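Local coordinates for MsStt7d protein (PDB 4IX5) that probably works as an ATP-dependent protein kinase, transferring phosphate to other proteins, and binds adenine nucleotides with magnesium in its kinase domain, at residues Val47-Ala52 / Trp108-Asn113. Residues are numbered along the deposited sequence; the frame is centred on the assembly and turned at random. Where two conformers were deposited one is given.
Sequences VVLKNA and WLMWAN. With ANP (phosphoaminophosphonic acid-adenylate ester), chain G.
Val48 and Lys50 pair with Trp111 and Leu109 as antiparallel neighbours; the axes of strand segments 47-52 and 108-112 approach to 4.6 Å, their N-to-C directions 158° apart. Both are hydrogen-bonded pairs, joined twice each; Leu109 N to Lys50 O is the shortest link at 2.8 Å. Leu49 and Met110 form the non-hydrogen-bonded pair between them, Leu49 CD2 lying 3.8 Å from Met110 CG. On that same face the broad indole of Trp108 covers the aliphatic stem of Asn51 in a CH-pi contact, CB 3.6 Å from the six-membered ring's centroid and almost on its normal; the amide plane is inclined 17° to the ring. Trp108 NE1 is hydrogen-bonded to Thr104 O. With an alanine here in place of the indole, Asn51 CB is likely to lose its ring face and Thr104 O this donor. These are inner strands of the five-stranded N-lobe sheet of a protein kinase, the second leading into the hinge. On the opposite face, Lys50 CB meets the Trp111 ring edge, 3.5 Å from CZ3. Lys50, CG anti to the backbone N (chi1 178°), is long enough, fully extended, to bring NZ to a salt bridge with Glu66 of helix 59-76, the classic kinase lysine-glutamate pair. Branched Val48, in the conformer given, turns its methyls toward the adenine of ANP, whose N6 donates to Ala112 O at 2.9 Å.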
ATOM      1  N   VAL B  47     -16.885  12.701  -9.900  1.00 17.98           N
ATOM      2  CA  VAL B  47     -16.718  11.290  -9.613  1.00 14.78           C
ATOM      3  C   VAL B  47     -15.382  11.031  -8.969  1.00 17.98           C
ATOM      4  O   VAL B  47     -14.534  11.918  -8.898  1.00 19.05           O
ATOM      5  CB  VAL B  47     -16.890  10.413 -10.896  1.00 17.52           C
ATOM      6  CG1 VAL B  47     -18.296  10.598 -11.472  1.00 17.20           C
ATOM      7  CG2 VAL B  47     -15.830  10.746 -11.947  1.00 16.10           C
ATOM      8  N   VAL B  48     -15.231   9.824  -8.441  1.00 13.23           N
ATOM      9  CA  VAL B  48     -13.924   9.353  -7.998  0.55 10.40           C
ATOM     10  C   VAL B  48     -13.612   8.070  -8.745  1.00 17.02           C
ATOM     11  O   VAL B  48     -14.501   7.265  -9.046  1.00 14.26           O
ATOM     12  CB  VAL B  48     -13.838   9.143  -6.473  0.55 14.63           C
ATOM     13  CG1 VAL B  48     -14.047  10.469  -5.758  0.55 19.19           C
ATOM     14  CG2 VAL B  48     -14.853   8.112  -6.021  0.55 15.59           C
ATOM     15  N   LEU B  49     -12.336   7.902  -9.071  1.00 12.83           N
ATOM     16  CA  LEU B  49     -11.888   6.835  -9.951  1.00 12.76           C
ATOM     17  C   LEU B  49     -10.750   6.107  -9.267  1.00 12.89           C
ATOM     18  O   LEU B  49      -9.889   6.750  -8.651  1.00 15.63           O
ATOM     19  CB  LEU B  49     -11.359   7.457 -11.235  1.00 12.95           C
ATOM     20  CG  LEU B  49     -12.421   8.167 -12.064  1.00 15.01           C
ATOM     21  CD1 LEU B  49     -11.845   9.349 -12.844  1.00 18.29           C
ATOM     22  CD2 LEU B  49     -13.068   7.148 -12.985  1.00 16.27           C
ATOM     23  N   LYS B  50     -10.743   4.780  -9.351  1.00  9.95           N
ATOM     24  CA  LYS B  50      -9.675   3.985  -8.737  1.00  8.43           C
ATOM     25  C   LYS B  50      -9.104   2.990  -9.726  1.00 13.08           C
ATOM     26  O   LYS B  50      -9.853   2.296 -10.412  1.00 11.76           O
ATOM     27  CB  LYS B  50     -10.199   3.224  -7.502  1.00  9.25           C
ATOM     28  CG  LYS B  50      -9.159   2.321  -6.820  1.00 12.08           C
ATOM     29  CD  LYS B  50      -9.695   1.713  -5.511  1.00 14.39           C
ATOM     30  CE  LYS B  50      -8.572   1.001  -4.753  1.00 20.45           C
ATOM     31  NZ  LYS B  50      -9.078   0.318  -3.521  1.00 19.24           N
ATOM     32  N   ASN B  51      -7.776   2.908  -9.789  1.00 10.84           N
ATOM     33  CA  ASN B  51      -7.129   1.826 -10.510  1.00 13.66           C
ATOM     34  C   ASN B  51      -6.188   1.059  -9.580  1.00 14.53           C
ATOM     35  O   ASN B  51      -6.023   1.425  -8.414  1.00 15.46           O
ATOM     36  CB  ASN B  51      -6.413   2.336 -11.787  1.00 12.20           C
ATOM     37  CG  ASN B  51      -5.140   3.102 -11.492  1.00 19.38           C
ATOM     38  OD1 ASN B  51      -4.908   3.540 -10.370  1.00 18.94           O
ATOM     39  ND2 ASN B  51      -4.307   3.274 -12.518  1.00 16.73           N
ATOM     40  N   ALA B  52      -5.590  -0.017 -10.088  1.00 12.44           N
ATOM     41  CA  ALA B  52      -4.670  -0.824  -9.294  1.00 12.58           C
ATOM     42  C   ALA B  52      -3.286  -0.216  -9.308  1.00 12.29           C
ATOM     43  O   ALA B  52      -2.887   0.423 -10.273  1.00 16.89           O
ATOM     44  CB  ALA B  52      -4.613  -2.230  -9.826  1.00 13.51           C
ATOM     45  N   TRP B 108     -10.477   0.313 -14.311  1.00 12.01           N
ATOM     46  CA  TRP B 108     -10.815   1.422 -13.416  1.00 12.76           C
ATOM     47  C   TRP B 108     -12.181   1.174 -12.803  1.00 12.45           C
ATOM     48  O   TRP B 108     -13.066   0.611 -13.454  1.00 15.99           O
ATOM     49  CB  TRP B 108     -10.862   2.740 -14.195  1.00 11.23           C
ATOM     50  CG  TRP B 108      -9.519   3.271 -14.620  1.00  9.22           C
ATOM     51  CD1 TRP B 108      -8.818   2.951 -15.753  1.00 11.81           C
ATOM     52  CD2 TRP B 108      -8.749   4.254 -13.932  1.00 11.64           C
ATOM     53  NE1 TRP B 108      -7.645   3.671 -15.794  1.00 12.90           N
ATOM     54  CE2 TRP B 108      -7.578   4.474 -14.683  1.00 14.80           C
ATOM     55  CE3 TRP B 108      -8.936   4.968 -12.748  1.00 12.31           C
ATOM     56  CZ2 TRP B 108      -6.603   5.378 -14.286  1.00 15.61           C
ATOM     57  CZ3 TRP B 108      -7.959   5.856 -12.346  1.00 14.86           C
ATOM     58  CH2 TRP B 108      -6.807   6.053 -13.109  1.00 14.06           C
ATOM     59  N   LEU B 109     -12.350   1.580 -11.547  1.00  9.50           N
ATOM     60  CA  LEU B 109     -13.683   1.620 -10.936  1.00  9.47           C
ATOM     61  C   LEU B 109     -14.113   3.071 -10.740  1.00 12.21           C
ATOM     62  O   LEU B 109     -13.280   3.956 -10.542  1.00 13.73           O
ATOM     63  CB  LEU B 109     -13.687   0.904  -9.579  1.00 13.02           C
ATOM     64  CG  LEU B 109     -13.179  -0.540  -9.556  1.00 12.35           C
ATOM     65  CD1 LEU B 109     -13.383  -1.135  -8.140  1.00 11.73           C
ATOM     66  CD2 LEU B 109     -13.866  -1.404 -10.613  1.00 16.10           C
ATOM     67  N   MET B 110     -15.418   3.322 -10.777  1.00 13.43           N
ATOM     68  CA  MET B 110     -15.908   4.688 -10.620  1.00 10.96           C
ATOM     69  C   MET B 110     -17.083   4.776  -9.642  1.00 14.33           C
ATOM     70  O   MET B 110     -17.941   3.887  -9.602  1.00 15.23           O
ATOM     71  CB  MET B 110     -16.324   5.246 -11.990  1.00 14.12           C
ATOM     72  CG  MET B 110     -16.703   6.713 -11.966  1.00 14.15           C
ATOM     73  SD  MET B 110     -16.920   7.339 -13.642  1.00 17.65           S
ATOM     74  CE  MET B 110     -18.485   6.581 -14.045  1.00 17.65           C
ATOM     75  N   TRP B 111     -17.093   5.843  -8.845  1.00 13.18           N
ATOM     76  CA  TRP B 111     -18.162   6.095  -7.882  1.00 12.07           C
ATOM     77  C   TRP B 111     -18.543   7.562  -7.942  1.00 14.85           C
ATOM     78  O   TRP B 111     -17.761   8.396  -8.404  1.00 14.56           O
ATOM     79  CB  TRP B 111     -17.689   5.833  -6.441  1.00 11.16           C
ATOM     80  CG  TRP B 111     -17.261   4.447  -6.113  1.00 11.46           C
ATOM     81  CD1 TRP B 111     -18.010   3.468  -5.528  1.00 13.76           C
ATOM     82  CD2 TRP B 111     -15.960   3.898  -6.307  1.00 10.91           C
ATOM     83  NE1 TRP B 111     -17.258   2.327  -5.363  1.00 12.16           N
ATOM     84  CE2 TRP B 111     -15.995   2.564  -5.834  1.00 10.51           C
ATOM     85  CE3 TRP B 111     -14.769   4.401  -6.846  1.00 11.79           C
ATOM     86  CZ2 TRP B 111     -14.877   1.727  -5.861  1.00  8.95           C
ATOM     87  CZ3 TRP B 111     -13.647   3.571  -6.871  1.00 12.56           C
ATOM     88  CH2 TRP B 111     -13.717   2.242  -6.388  1.00 12.14           C
ATOM     89  N   ALA B 112     -19.737   7.894  -7.457  1.00 14.08           N
ATOM     90  CA  ALA B 112     -20.079   9.294  -7.248  1.00 14.74           C
ATOM     91  C   ALA B 112     -19.145   9.890  -6.209  1.00 16.06           C
ATOM     92  O   ALA B 112     -18.811   9.228  -5.233  1.00 16.79           O
ATOM     93  CB  ALA B 112     -21.505   9.412  -6.748  1.00 11.63           C
ATOM     94  N   ASN B 113     -18.729  11.136  -6.408  1.00 13.40           N
ATOM     95  CA  ASN B 113     -18.077  11.878  -5.342  1.00 15.11           C
ATOM     96  C   ASN B 113     -19.135  12.246  -4.301  1.00 16.78           C
ATOM     97  O   ASN B 113     -20.041  13.046  -4.575  1.00 19.17           O
ATOM     98  CB  ASN B 113     -17.409  13.137  -5.888  1.00 16.43           C
ATOM     99  CG  ASN B 113     -16.572  13.848  -4.843  1.00 20.66           C
ATOM    100  OD1 ASN B 113     -16.945  13.909  -3.671  1.00 20.43           O
ATOM    101  ND2 ASN B 113     -15.427  14.393  -5.263  1.00 24.78           N
TER
HETATM  102  PG  ANP G 602      -6.756   6.226   1.082  1.00 60.40           P
HETATM  103  O1G ANP G 602      -5.543   5.614   1.659  1.00 61.93           O
HETATM  104  O2G ANP G 602      -8.018   5.729   1.934  1.00 57.95           O
HETATM  105  O3G ANP G 602      -6.595   7.810   1.205  1.00 55.00           O
HETATM  106  PB  ANP G 602      -7.636   4.097  -0.838  1.00 66.47           P
HETATM  107  O1B ANP G 602      -6.812   3.359  -1.824  1.00 61.75           O
HETATM  108  O2B ANP G 602      -7.707   3.297   0.563  1.00 64.65           O
HETATM  109  N3B ANP G 602      -6.984   5.700  -0.563  1.00 50.76           N
HETATM  110  PA  ANP G 602     -10.346   4.968  -0.769  1.00 48.56           P
HETATM  111  O1A ANP G 602     -11.546   4.443  -1.509  1.00 50.41           O
HETATM  112  O2A ANP G 602     -10.253   4.766   0.722  1.00 60.54           O
HETATM  113  O3A ANP G 602      -9.099   4.246  -1.483  1.00 63.01           O
HETATM  114  O5' ANP G 602     -10.182   6.542  -1.051  1.00 38.99           O
HETATM  115  C5' ANP G 602      -9.029   7.308  -0.689  1.00 33.58           C
HETATM  116  C4' ANP G 602      -9.323   8.804  -0.718  1.00 29.86           C
HETATM  117  O4' ANP G 602     -10.299   9.097  -1.718  1.00 22.38           O
HETATM  118  C3' ANP G 602      -9.900   9.284   0.600  1.00 37.42           C
HETATM  119  O3' ANP G 602      -9.381  10.564   0.912  1.00 44.77           O
HETATM  120  C2' ANP G 602     -11.353   9.532   0.333  1.00 28.67           C
HETATM  121  O2' ANP G 602     -11.683  10.738   1.000  1.00 34.48           O
HETATM  122  C1' ANP G 602     -11.449   9.729  -1.166  1.00 19.89           C
HETATM  123  N9  ANP G 602     -12.665   9.075  -1.685  1.00 15.62           N
HETATM  124  C8  ANP G 602     -12.799   7.770  -1.947  1.00 15.95           C
HETATM  125  N7  ANP G 602     -14.030   7.478  -2.412  1.00 17.49           N
HETATM  126  C5  ANP G 602     -14.708   8.627  -2.447  1.00 14.67           C
HETATM  127  C6  ANP G 602     -16.069   9.032  -2.831  1.00 17.13           C
HETATM  128  N6  ANP G 602     -16.938   8.114  -3.286  1.00 19.77           N
HETATM  129  N1  ANP G 602     -16.384  10.327  -2.724  1.00 17.09           N
HETATM  130  C2  ANP G 602     -15.517  11.238  -2.272  1.00 19.58           C
HETATM  131  N3  ANP G 602     -14.266  10.944  -1.895  1.00 18.29           N
HETATM  132  C4  ANP G 602     -13.815   9.677  -1.957  1.00 17.09           C
HETATM  133  O   HOH W   1     -14.578  14.603  -7.935  1.00 22.08           O